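Local coordinates for transcriptional regulators (LACI-FAMILY TRANSCRIPTIONAL REGULATORY PROTEIN) (Corynebacterium glutamicum, PDB 3GYB), which probably acts as a LacI-family transcription factor that binds regulatory DNA, and carries a periplasmic-binding-protein-like domain with a bound magnesium ion, at residues Q25-V30 against N237-L242; I64-D69 against P80-A85; D96-D101 against I232-N237. All blocks are in the same frame, centred on the assembly; numbering follows the deposited sequence.

Interaction 1 of 3, residues Q25-V30 against N237-L242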
ATOM      1  N   GLN A  25      -4.463  -0.571  12.176  1.00 13.41           N
ATOM      2  CA  GLN A  25      -3.904   0.333  13.178  1.00 13.52           C
ATOM      3  C   GLN A  25      -4.937   0.522  14.289  1.00 14.27           C
ATOM      4  O   GLN A  25      -4.599   0.527  15.473  1.00 14.67           O
ATOM      5  CB  GLN A  25      -3.560   1.692  12.554  1.00 16.73           C
ATOM      6  CG  GLN A  25      -2.955   2.701  13.537  1.00 20.93           C
ATOM      7  CD  GLN A  25      -1.606   2.264  14.093  1.00 24.60           C
ATOM      8  OE1 GLN A  25      -0.622   2.157  13.357  1.00 25.93           O
ATOM      9  NE2 GLN A  25      -1.555   2.007  15.399  1.00 25.93           N
ATOM     10  N   SER A  26      -6.198   0.677  13.895  1.00 14.91           N
ATOM     11  CA  SER A  26      -7.278   0.861  14.857  1.00 16.29           C
ATOM     12  C   SER A  26      -7.481  -0.424  15.663  1.00 16.33           C
ATOM     13  O   SER A  26      -7.626  -0.386  16.888  1.00 16.25           O
ATOM     14  CB  SER A  26      -8.568   1.245  14.130  1.00 17.65           C
ATOM     15  OG  SER A  26      -9.524   1.750  15.041  1.00 22.25           O
ATOM     16  N   LEU A  27      -7.491  -1.562  14.977  1.00 15.79           N
ATOM     17  CA  LEU A  27      -7.635  -2.848  15.653  1.00 16.65           C
ATOM     18  C   LEU A  27      -6.536  -2.966  16.702  1.00 16.53           C
ATOM     19  O   LEU A  27      -6.779  -3.367  17.843  1.00 15.63           O
ATOM     20  CB  LEU A  27      -7.469  -4.004  14.658  1.00 18.40           C
ATOM     21  CG  LEU A  27      -8.609  -4.464  13.753  1.00 21.80           C
ATOM     22  CD1 LEU A  27      -8.052  -5.396  12.684  1.00 20.65           C
ATOM     23  CD2 LEU A  27      -9.670  -5.177  14.582  1.00 18.55           C
ATOM     24  N   SER A  28      -5.320  -2.617  16.298  1.00 14.70           N
ATOM     25  CA  SER A  28      -4.160  -2.694  17.173  1.00 14.64           C
ATOM     26  C   SER A  28      -4.270  -1.788  18.393  1.00 15.11           C
ATOM     27  O   SER A  28      -3.944  -2.195  19.511  1.00 16.98           O
ATOM     28  CB  SER A  28      -2.890  -2.341  16.391  1.00 14.64           C
ATOM     29  OG  SER A  28      -1.754  -2.380  17.238  1.00 16.72           O
ATOM     30  N   ASP A  29      -4.725  -0.558  18.181  1.00 16.51           N
ATOM     31  CA  ASP A  29      -4.855   0.394  19.279  1.00 16.03           C
ATOM     32  C   ASP A  29      -5.767  -0.125  20.382  1.00 17.29           C
ATOM     33  O   ASP A  29      -5.585   0.199  21.554  1.00 17.45           O
ATOM     34  CB  ASP A  29      -5.394   1.735  18.770  1.00 18.59           C
ATOM     35  CG  ASP A  29      -4.418   2.449  17.862  1.00 20.88           C
ATOM     36  OD1 ASP A  29      -3.200   2.204  17.988  1.00 22.60           O
ATOM     37  OD2 ASP A  29      -4.868   3.267  17.032  1.00 22.00           O
ATOM     38  N   VAL A  30      -6.751  -0.925  19.998  1.00 15.99           N
ATOM     39  CA  VAL A  30      -7.694  -1.485  20.961  1.00 17.11           C
ATOM     40  C   VAL A  30      -7.202  -2.796  21.564  1.00 18.52           C
ATOM     41  O   VAL A  30      -7.311  -3.012  22.771  1.00 19.28           O
ATOM     42  CB  VAL A  30      -9.078  -1.744  20.307  1.00 17.09           C
ATOM     43  CG1 VAL A  30     -10.015  -2.417  21.306  1.00 17.47           C
ATOM     44  CG2 VAL A  30      -9.684  -0.430  19.837  1.00 18.05           C
ATOM     45  N   ASN A 237     -14.579  -0.840  16.295  1.00 15.39           N
ATOM     46  CA  ASN A 237     -15.722  -1.630  16.721  1.00 15.28           C
ATOM     47  C   ASN A 237     -15.520  -3.124  16.532  1.00 15.43           C
ATOM     48  O   ASN A 237     -16.028  -3.928  17.317  1.00 14.63           O
ATOM     49  CB  ASN A 237     -16.981  -1.158  15.997  1.00 15.97           C
ATOM     50  CG  ASN A 237     -17.455   0.196  16.495  1.00 18.55           C
ATOM     51  OD1 ASN A 237     -17.084   1.239  15.955  1.00 19.45           O
ATOM     52  ND2 ASN A 237     -18.262   0.184  17.550  1.00 17.95           N
ATOM     53  N   ALA A 238     -14.769  -3.503  15.504  1.00 14.01           N
ATOM     54  CA  ALA A 238     -14.503  -4.916  15.262  1.00 13.87           C
ATOM     55  C   ALA A 238     -13.678  -5.473  16.420  1.00 14.10           C
ATOM     56  O   ALA A 238     -13.892  -6.602  16.862  1.00 14.83           O
ATOM     57  CB  ALA A 238     -13.744  -5.092  13.944  1.00 13.66           C
ATOM     58  N   ALA A 239     -12.726  -4.680  16.905  1.00 14.12           N
ATOM     59  CA  ALA A 239     -11.887  -5.101  18.017  1.00 14.53           C
ATOM     60  C   ALA A 239     -12.757  -5.259  19.264  1.00 14.22           C
ATOM     61  O   ALA A 239     -12.651  -6.255  19.981  1.00 16.16           O
ATOM     62  CB  ALA A 239     -10.779  -4.072  18.266  1.00 14.83           C
ATOM     63  N   LEU A 240     -13.619  -4.280  19.519  1.00 14.60           N
ATOM     64  CA  LEU A 240     -14.501  -4.360  20.680  1.00 15.74           C
ATOM     65  C   LEU A 240     -15.421  -5.570  20.571  1.00 15.21           C
ATOM     66  O   LEU A 240     -15.657  -6.267  21.559  1.00 16.63           O
ATOM     67  CB  LEU A 240     -15.352  -3.094  20.811  1.00 17.24           C
ATOM     68  CG  LEU A 240     -14.646  -1.798  21.205  1.00 17.70           C
ATOM     69  CD1 LEU A 240     -15.670  -0.675  21.294  1.00 19.32           C
ATOM     70  CD2 LEU A 240     -13.937  -1.990  22.540  1.00 18.71           C
ATOM     71  N   LEU A 241     -15.945  -5.821  19.376  1.00 16.11           N
ATOM     72  CA  LEU A 241     -16.850  -6.953  19.178  1.00 16.43           C
ATOM     73  C   LEU A 241     -16.145  -8.282  19.436  1.00 17.19           C
ATOM     74  O   LEU A 241     -16.690  -9.165  20.099  1.00 17.24           O
ATOM     75  CB  LEU A 241     -17.431  -6.938  17.756  1.00 18.13           C
ATOM     76  CG  LEU A 241     -18.473  -8.016  17.432  1.00 19.58           C
ATOM     77  CD1 LEU A 241     -19.685  -7.839  18.333  1.00 20.65           C
ATOM     78  CD2 LEU A 241     -18.891  -7.927  15.965  1.00 19.09           C
ATOM     79  N   LEU A 242     -14.933  -8.431  18.911  1.00 15.83           N
ATOM     80  CA  LEU A 242     -14.185  -9.662  19.119  1.00 15.63           C
ATOM     81  C   LEU A 242     -13.887  -9.851  20.605  1.00 16.92           C
ATOM     82  O   LEU A 242     -14.013 -10.955  21.129  1.00 19.07           O
ATOM     83  CB  LEU A 242     -12.876  -9.635  18.330  1.00 14.97           C
ATOM     84  CG  LEU A 242     -12.029 -10.908  18.414  1.00 16.21           C
ATOM     85  CD1 LEU A 242     -12.810 -12.090  17.857  1.00 17.97           C
ATOM     86  CD2 LEU A 242     -10.746 -10.713  17.634  1.00 17.24           C
TER
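Helices 21-31 and 231-246, packed side by side on one face of the sheet in one half of a periplasmic-binding-protein-like fold, meet where Leu27 and Val30 face Ala238, Ala239 and Leu240. The short segments run at 43° to each other with their axes 8.5 Å apart, and the small side chain of Ala239 suits the place where the backbones come nearest, Ala239 CA lying 5.4 Å from Leu27 CA. The methyl of Ala239 points at the other helix and meets the flank of Val30, with Val30 CB and Ala239 CB 3.5 Å apart. Of the two branches of Val30, CG1 stands anti to the backbone N (chi1 176°), which carries it over the same methyl and on to Leu240, where Val30 CG1 comes within 4.1 Å of Leu240 CD2. These two side chains cross at about a right angle. In this Rossmann-like architecture helices flank a largely parallel sheet, and the pair is joined through aliphatic groups, with no hydrogen bond from one segment to the other. One turn earlier, Leu27 reaches across with a single methyl: its CD2 lies 3.9 Å from Ala239 N and 4.1 Å from Ala238 CB, so the leucine tip rests on helix backbone as well as on two alanines. Ala238 also touches Val83 and Ala85 of strand 82-85, a compact residue suited to a helix wedged between another helix and the sheet. Around the far side of helix 21-31, Gln25 NE2 donates to Asp29 OD1 at 3.1 Å, while Ser28 OG hydrogen-bonds to Thr45 O of the second subunit.

Interaction 2 of 3, residues I64-D69 against P80-A85; sequences IIIAQD and PPFVIA
Val83 O accepts the shortest hydrogen bond of this strand pair, from Ile66 N at 2.8 Å and nearly straight (166° at the hydrogen), and Ile65 CA adds a CH...O contact to the same oxygen. Ile66 O is likewise shared: Ala85 N donates to it at 2.9 Å from above the carbonyl plane, and Ile84 CA makes a CH...O contact with it. With Ile64 N bonded to Pro81 O and Val83 N to Ile64 O, the ladder has the alternating pattern of parallel strands. Pro81 lacks an N-H but still offers its carbonyl, so it can open the ladder. The beta-branched isoleucines and Val83 suit an extended backbone. On one face Ile65 and Val83 lie side by side, Ile65 CD1 4.0 Å from Val83 CB, while Ile65 CG2 meets Ala85 CB at 3.9 Å. On the opposite face the side chains of Phe82 and Ile66 cross obliquely, with Phe82 CD2 3.7 Å from Ile66 CD1. Strand 7-12 bonds to Ile65 and Ala67 on one flank and strand 97-100 to Ile84 on the other; Leu242 of helix 231-246 packs on Ile65 and Val83, and Ile53 of helix 52-57 on Ile66.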
ATOM      1  N   ILE A  64      -9.912 -14.323  15.486  1.00 15.64           N
ATOM      2  CA  ILE A  64      -9.580 -14.024  14.097  1.00 16.12           C
ATOM      3  C   ILE A  64     -10.419 -12.880  13.542  1.00 15.79           C
ATOM      4  O   ILE A  64     -11.630 -12.842  13.728  1.00 16.20           O
ATOM      5  CB  ILE A  64      -9.825 -15.269  13.198  1.00 16.68           C
ATOM      6  CG1 ILE A  64      -8.986 -16.446  13.694  1.00 16.55           C
ATOM      7  CG2 ILE A  64      -9.494 -14.951  11.740  1.00 17.71           C
ATOM      8  CD1 ILE A  64      -9.363 -17.774  13.047  1.00 19.66           C
ATOM      9  N   ILE A  65      -9.765 -11.933  12.880  1.00 14.17           N
ATOM     10  CA  ILE A  65     -10.484 -10.841  12.245  1.00 13.74           C
ATOM     11  C   ILE A  65     -10.420 -11.185  10.760  1.00 15.02           C
ATOM     12  O   ILE A  65      -9.330 -11.330  10.203  1.00 14.44           O
ATOM     13  CB  ILE A  65      -9.798  -9.466  12.469  1.00 13.76           C
ATOM     14  CG1 ILE A  65      -9.887  -9.058  13.942  1.00 14.99           C
ATOM     15  CG2 ILE A  65     -10.459  -8.414  11.580  1.00 14.00           C
ATOM     16  CD1 ILE A  65     -11.312  -8.781  14.436  1.00 16.54           C
ATOM     17  N   ILE A  66     -11.576 -11.350  10.130  1.00 14.30           N
ATOM     18  CA  ILE A  66     -11.612 -11.676   8.711  1.00 15.07           C
ATOM     19  C   ILE A  66     -11.952 -10.427   7.912  1.00 15.61           C
ATOM     20  O   ILE A  66     -13.099  -9.977   7.893  1.00 14.19           O
ATOM     21  CB  ILE A  66     -12.657 -12.769   8.415  1.00 16.61           C
ATOM     22  CG1 ILE A  66     -12.334 -14.020   9.232  1.00 18.53           C
ATOM     23  CG2 ILE A  66     -12.660 -13.101   6.931  1.00 17.17           C
ATOM     24  CD1 ILE A  66     -13.367 -15.118   9.095  1.00 19.33           C
ATOM     25  N   ALA A  67     -10.941  -9.862   7.261  1.00 16.39           N
ATOM     26  CA  ALA A  67     -11.133  -8.662   6.456  1.00 17.99           C
ATOM     27  C   ALA A  67     -10.885  -9.002   4.992  1.00 20.00           C
ATOM     28  O   ALA A  67     -10.351  -8.193   4.233  1.00 17.93           O
ATOM     29  CB  ALA A  67     -10.186  -7.567   6.921  1.00 16.78           C
ATOM     30  N   GLN A  68     -11.270 -10.221   4.623  1.00 23.54           N
ATOM     31  CA  GLN A  68     -11.134 -10.735   3.262  1.00 26.94           C
ATOM     32  C   GLN A  68     -12.526 -10.941   2.681  1.00 29.65           C
ATOM     33  O   GLN A  68     -13.507 -11.066   3.419  1.00 29.50           O
ATOM     34  CB  GLN A  68     -10.415 -12.089   3.259  1.00 26.92           C
ATOM     35  CG  GLN A  68      -8.901 -12.042   3.390  1.00 28.99           C
ATOM     36  CD  GLN A  68      -8.284 -13.431   3.449  1.00 30.33           C
ATOM     37  OE1 GLN A  68      -7.058 -13.588   3.448  1.00 28.85           O
ATOM     38  NE2 GLN A  68      -9.135 -14.450   3.512  1.00 29.80           N
ATOM     39  N   ASP A  69     -12.601 -10.986   1.355  1.00 32.37           N
ATOM     40  CA  ASP A  69     -13.862 -11.206   0.665  1.00 35.28           C
ATOM     41  C   ASP A  69     -14.025 -12.713   0.484  1.00 36.93           C
ATOM     42  O   ASP A  69     -13.386 -13.311  -0.382  1.00 37.10           O
ATOM     43  CB  ASP A  69     -13.843 -10.520  -0.702  1.00 35.31           C
ATOM     44  CG  ASP A  69     -15.175 -10.612  -1.420  1.00 36.28           C
ATOM     45  OD1 ASP A  69     -16.169 -10.064  -0.900  1.00 35.17           O
ATOM     46  OD2 ASP A  69     -15.230 -11.236  -2.501  1.00 36.78           O
ATOM     47  N   PRO A  80     -12.070 -20.633  16.250  1.00 27.05           N
ATOM     48  CA  PRO A  80     -11.996 -19.637  17.324  1.00 25.49           C
ATOM     49  C   PRO A  80     -12.965 -18.495  17.036  1.00 23.05           C
ATOM     50  O   PRO A  80     -13.470 -18.372  15.920  1.00 22.82           O
ATOM     51  CB  PRO A  80     -10.540 -19.170  17.265  1.00 26.12           C
ATOM     52  CG  PRO A  80      -9.819 -20.363  16.711  1.00 27.63           C
ATOM     53  CD  PRO A  80     -10.752 -20.818  15.620  1.00 27.71           C
ATOM     54  N   PRO A  81     -13.241 -17.647  18.038  1.00 21.43           N
ATOM     55  CA  PRO A  81     -14.163 -16.529  17.812  1.00 20.35           C
ATOM     56  C   PRO A  81     -13.626 -15.651  16.687  1.00 19.91           C
ATOM     57  O   PRO A  81     -12.417 -15.430  16.595  1.00 18.89           O
ATOM     58  CB  PRO A  81     -14.155 -15.799  19.152  1.00 20.41           C
ATOM     59  CG  PRO A  81     -13.890 -16.905  20.137  1.00 21.48           C
ATOM     60  CD  PRO A  81     -12.807 -17.698  19.444  1.00 20.26           C
ATOM     61  N   PHE A  82     -14.519 -15.159  15.836  1.00 19.10           N
ATOM     62  CA  PHE A  82     -14.104 -14.301  14.735  1.00 19.13           C
ATOM     63  C   PHE A  82     -15.099 -13.186  14.451  1.00 18.97           C
ATOM     64  O   PHE A  82     -16.276 -13.264  14.813  1.00 19.32           O
ATOM     65  CB  PHE A  82     -13.900 -15.119  13.453  1.00 19.00           C
ATOM     66  CG  PHE A  82     -15.172 -15.668  12.872  1.00 23.85           C
ATOM     67  CD1 PHE A  82     -15.737 -16.835  13.375  1.00 24.71           C
ATOM     68  CD2 PHE A  82     -15.825 -14.998  11.841  1.00 25.16           C
ATOM     69  CE1 PHE A  82     -16.935 -17.327  12.860  1.00 27.42           C
ATOM     70  CE2 PHE A  82     -17.023 -15.480  11.320  1.00 27.58           C
ATOM     71  CZ  PHE A  82     -17.579 -16.649  11.832  1.00 27.30           C
ATOM     72  N   VAL A  83     -14.604 -12.146  13.790  1.00 17.04           N
ATOM     73  CA  VAL A  83     -15.413 -11.004  13.408  1.00 15.96           C
ATOM     74  C   VAL A  83     -15.028 -10.656  11.987  1.00 16.83           C
ATOM     75  O   VAL A  83     -13.843 -10.643  11.648  1.00 16.44           O
ATOM     76  CB  VAL A  83     -15.135  -9.771  14.303  1.00 15.73           C
ATOM     77  CG1 VAL A  83     -15.811  -8.538  13.716  1.00 17.53           C
ATOM     78  CG2 VAL A  83     -15.651 -10.023  15.712  1.00 16.66           C
ATOM     79  N   ILE A  84     -16.029 -10.406  11.151  1.00 16.86           N
ATOM     80  CA  ILE A  84     -15.784 -10.028   9.768  1.00 18.23           C
ATOM     81  C   ILE A  84     -15.730  -8.502   9.779  1.00 18.46           C
ATOM     82  O   ILE A  84     -16.660  -7.844  10.249  1.00 17.57           O
ATOM     83  CB  ILE A  84     -16.923 -10.530   8.853  1.00 18.84           C
ATOM     84  CG1 ILE A  84     -16.978 -12.061   8.904  1.00 21.14           C
ATOM     85  CG2 ILE A  84     -16.694 -10.065   7.420  1.00 18.78           C
ATOM     86  CD1 ILE A  84     -18.185 -12.656   8.211  1.00 23.23           C
ATOM     87  N   ALA A  85     -14.634  -7.941   9.271  1.00 19.20           N
ATOM     88  CA  ALA A  85     -14.452  -6.494   9.263  1.00 20.67           C
ATOM     89  C   ALA A  85     -14.237  -5.901   7.877  1.00 23.42           C
ATOM     90  O   ALA A  85     -13.492  -6.444   7.064  1.00 22.79           O
ATOM     91  CB  ALA A  85     -13.279  -6.124  10.159  1.00 21.28           C
TER

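Interaction 3 of 3, residues D96-D101 against I232-N237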
ATOM      1  N   ASP A  96     -21.981 -10.734  13.602  1.00 20.81           N
ATOM      2  CA  ASP A  96     -20.546 -10.948  13.705  1.00 19.83           C
ATOM      3  C   ASP A  96     -19.750 -10.169  12.673  1.00 19.95           C
ATOM      4  O   ASP A  96     -18.645 -10.564  12.294  1.00 18.33           O
ATOM      5  CB  ASP A  96     -20.228 -12.438  13.602  1.00 22.00           C
ATOM      6  CG  ASP A  96     -20.650 -13.039  12.278  1.00 23.25           C
ATOM      7  OD1 ASP A  96     -21.378 -12.372  11.511  1.00 25.21           O
ATOM      8  OD2 ASP A  96     -20.255 -14.191  12.012  1.00 25.82           O
ATOM      9  N   SER A  97     -20.314  -9.057  12.220  1.00 19.74           N
ATOM     10  CA  SER A  97     -19.624  -8.235  11.245  1.00 19.09           C
ATOM     11  C   SER A  97     -19.746  -6.749  11.568  1.00 19.73           C
ATOM     12  O   SER A  97     -20.730  -6.297  12.163  1.00 17.48           O
ATOM     13  CB  SER A  97     -20.162  -8.519   9.839  1.00 19.75           C
ATOM     14  OG  SER A  97     -21.472  -8.008   9.672  1.00 21.88           O
ATOM     15  N   VAL A  98     -18.707  -6.007  11.202  1.00 16.51           N
ATOM     16  CA  VAL A  98     -18.655  -4.566  11.397  1.00 15.53           C
ATOM     17  C   VAL A  98     -18.190  -4.037  10.047  1.00 15.07           C
ATOM     18  O   VAL A  98     -17.160  -4.469   9.535  1.00 14.75           O
ATOM     19  CB  VAL A  98     -17.617  -4.158  12.466  1.00 16.20           C
ATOM     20  CG1 VAL A  98     -17.570  -2.639  12.579  1.00 16.38           C
ATOM     21  CG2 VAL A  98     -17.969  -4.781  13.817  1.00 16.36           C
ATOM     22  N   ALA A  99     -18.959  -3.127   9.463  1.00 14.58           N
ATOM     23  CA  ALA A  99     -18.609  -2.560   8.168  1.00 15.21           C
ATOM     24  C   ALA A  99     -19.332  -1.244   7.967  1.00 15.27           C
ATOM     25  O   ALA A  99     -20.281  -0.928   8.682  1.00 14.07           O
ATOM     26  CB  ALA A  99     -18.990  -3.527   7.048  1.00 13.44           C
ATOM     27  N   ASN A 100     -18.878  -0.462   6.996  1.00 15.38           N
ATOM     28  CA  ASN A 100     -19.541   0.795   6.720  1.00 15.21           C
ATOM     29  C   ASN A 100     -20.738   0.458   5.843  1.00 14.92           C
ATOM     30  O   ASN A 100     -20.865  -0.668   5.361  1.00 16.90           O
ATOM     31  CB  ASN A 100     -18.588   1.763   5.999  1.00 15.89           C
ATOM     32  CG  ASN A 100     -18.528   1.532   4.499  1.00 18.14           C
ATOM     33  OD1 ASN A 100     -18.478   0.394   4.025  1.00 20.89           O
ATOM     34  ND2 ASN A 100     -18.509   2.619   3.742  1.00 15.44           N
ATOM     35  N   ASP A 101     -21.629   1.424   5.661  1.00 15.78           N
ATOM     36  CA  ASP A 101     -22.800   1.217   4.825  1.00 16.35           C
ATOM     37  C   ASP A 101     -22.395   1.514   3.381  1.00 14.59           C
ATOM     38  O   ASP A 101     -22.331   2.677   2.985  1.00 15.34           O
ATOM     39  CB  ASP A 101     -23.913   2.171   5.253  1.00 16.88           C
ATOM     40  CG  ASP A 101     -25.218   1.892   4.550  1.00 19.65           C
ATOM     41  OD1 ASP A 101     -25.192   1.389   3.406  1.00 20.88           O
ATOM     42  OD2 ASP A 101     -26.273   2.195   5.143  1.00 21.51           O
ATOM     43  N   ILE A 232     -11.359   3.273  10.170  1.00 13.35           N
ATOM     44  CA  ILE A 232     -10.831   3.419  11.518  1.00 14.69           C
ATOM     45  C   ILE A 232     -11.921   2.995  12.500  1.00 14.69           C
ATOM     46  O   ILE A 232     -11.663   2.266  13.458  1.00 15.47           O
ATOM     47  CB  ILE A 232     -10.403   4.874  11.798  1.00 15.44           C
ATOM     48  CG1 ILE A 232      -9.174   5.214  10.948  1.00 17.02           C
ATOM     49  CG2 ILE A 232     -10.095   5.060  13.275  1.00 16.88           C
ATOM     50  CD1 ILE A 232      -8.812   6.679  10.950  1.00 17.74           C
ATOM     51  N   GLY A 233     -13.146   3.441  12.241  1.00 15.39           N
ATOM     52  CA  GLY A 233     -14.259   3.082  13.105  1.00 16.09           C
ATOM     53  C   GLY A 233     -14.545   1.594  13.028  1.00 15.12           C
ATOM     54  O   GLY A 233     -14.923   0.972  14.023  1.00 17.07           O
ATOM     55  N   VAL A 234     -14.363   1.015  11.846  1.00 14.13           N
ATOM     56  CA  VAL A 234     -14.596  -0.412  11.662  1.00 15.07           C
ATOM     57  C   VAL A 234     -13.590  -1.220  12.474  1.00 14.87           C
ATOM     58  O   VAL A 234     -13.954  -2.176  13.159  1.00 15.65           O
ATOM     59  CB  VAL A 234     -14.492  -0.807  10.172  1.00 13.71           C
ATOM     60  CG1 VAL A 234     -14.428  -2.320  10.037  1.00 13.89           C
ATOM     61  CG2 VAL A 234     -15.692  -0.257   9.401  1.00 14.20           C
ATOM     62  N   GLY A 235     -12.320  -0.832  12.404  1.00 15.29           N
ATOM     63  CA  GLY A 235     -11.305  -1.545  13.154  1.00 13.10           C
ATOM     64  C   GLY A 235     -11.562  -1.428  14.644  1.00 14.06           C
ATOM     65  O   GLY A 235     -11.361  -2.377  15.401  1.00 13.73           O
ATOM     66  N   TYR A 236     -12.021  -0.253  15.063  1.00 13.99           N
ATOM     67  CA  TYR A 236     -12.309   0.002  16.466  1.00 16.23           C
ATOM     68  C   TYR A 236     -13.441  -0.882  16.978  1.00 15.21           C
ATOM     69  O   TYR A 236     -13.288  -1.593  17.967  1.00 15.48           O
ATOM     70  CB  TYR A 236     -12.689   1.471  16.661  1.00 16.48           C
ATOM     71  CG  TYR A 236     -13.043   1.829  18.086  1.00 19.91           C
ATOM     72  CD1 TYR A 236     -12.055   1.934  19.065  1.00 19.62           C
ATOM     73  CD2 TYR A 236     -14.367   2.048  18.457  1.00 18.92           C
ATOM     74  CE1 TYR A 236     -12.379   2.247  20.384  1.00 23.29           C
ATOM     75  CE2 TYR A 236     -14.702   2.362  19.772  1.00 21.48           C
ATOM     76  CZ  TYR A 236     -13.703   2.457  20.728  1.00 21.73           C
ATOM     77  OH  TYR A 236     -14.025   2.743  22.035  1.00 25.06           O
ATOM     78  N   ASN A 237     -14.579  -0.840  16.295  1.00 15.39           N
ATOM     79  CA  ASN A 237     -15.722  -1.630  16.721  1.00 15.28           C
ATOM     80  C   ASN A 237     -15.520  -3.124  16.532  1.00 15.43           C
ATOM     81  O   ASN A 237     -16.028  -3.928  17.317  1.00 14.63           O
ATOM     82  CB  ASN A 237     -16.981  -1.158  15.997  1.00 15.97           C
ATOM     83  CG  ASN A 237     -17.455   0.196  16.495  1.00 18.55           C
ATOM     84  OD1 ASN A 237     -17.084   1.239  15.955  1.00 19.45           O
ATOM     85  ND2 ASN A 237     -18.262   0.184  17.550  1.00 17.95           N
TER
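Val98 and Val234 meet where strand 97-100 lies against helix 231-246, running nearly antiparallel to it at 168°. Val234 rests both methyls on the strand backbone, at successive residues. CG1, anti to the backbone N (chi1 167°), comes to 3.5 Å from Val98 O and 4.1 Å from Val98 CG1; Val234 CG2 sits 3.9 Å from Ala99 CA and reaches toward Asn100 N. In return Val98 CG1 lies 3.7 Å from Val234 O and 3.8 Å from Asn237 CB, its side chain crossing that of Asn237 at about a right angle. Beta-branched Val98 suits its extended strand, and short, stiff Val234 sets down two methyls without a long, flexible chain. Beyond this shell, Leu259 of strand 258-264 touches Val98, Val234 and Asn237. Strand 97-100 itself is held by backbone bonds from Val98 to Ile84 and from Ala99 to His257 and Leu259, and Leu23 of helix 21-31 packs against Val234. Toward the metal site, Asn100 touches the magnesium ligand Asp229, and the side chain of Val234 is about 8 Å from the magnesium ion. No hydrogen bond spans the two segments, so the helix is seated by van der Waals contact of aliphatic groups with each other and with backbone, while Val98 and Ala99 bond to neighbouring chain.

In the fold
All three contacts lie in the same half of the molecule, with interactions 1 and 3 centred 9 Å apart, 2 and 3 11 Å, and 1 and 2 12 Å. Helix 231-246 is common to interactions 1 and 3, which share Asn237, and its Leu242 also packs on interaction 2. Strands 63-67, 82-85 and 97-100 are consecutive both in the chain and across the sheet, and along the chain interaction 2 closes before interaction 3 begins, while interaction 1 brackets both by bringing helix 21-31 to helix 231-246. A late helix thus returns to complete a layer begun near the N-terminus, as expected of the bilobed periplasmic-binding-protein fold, in which the chain crosses between the lobes more than once.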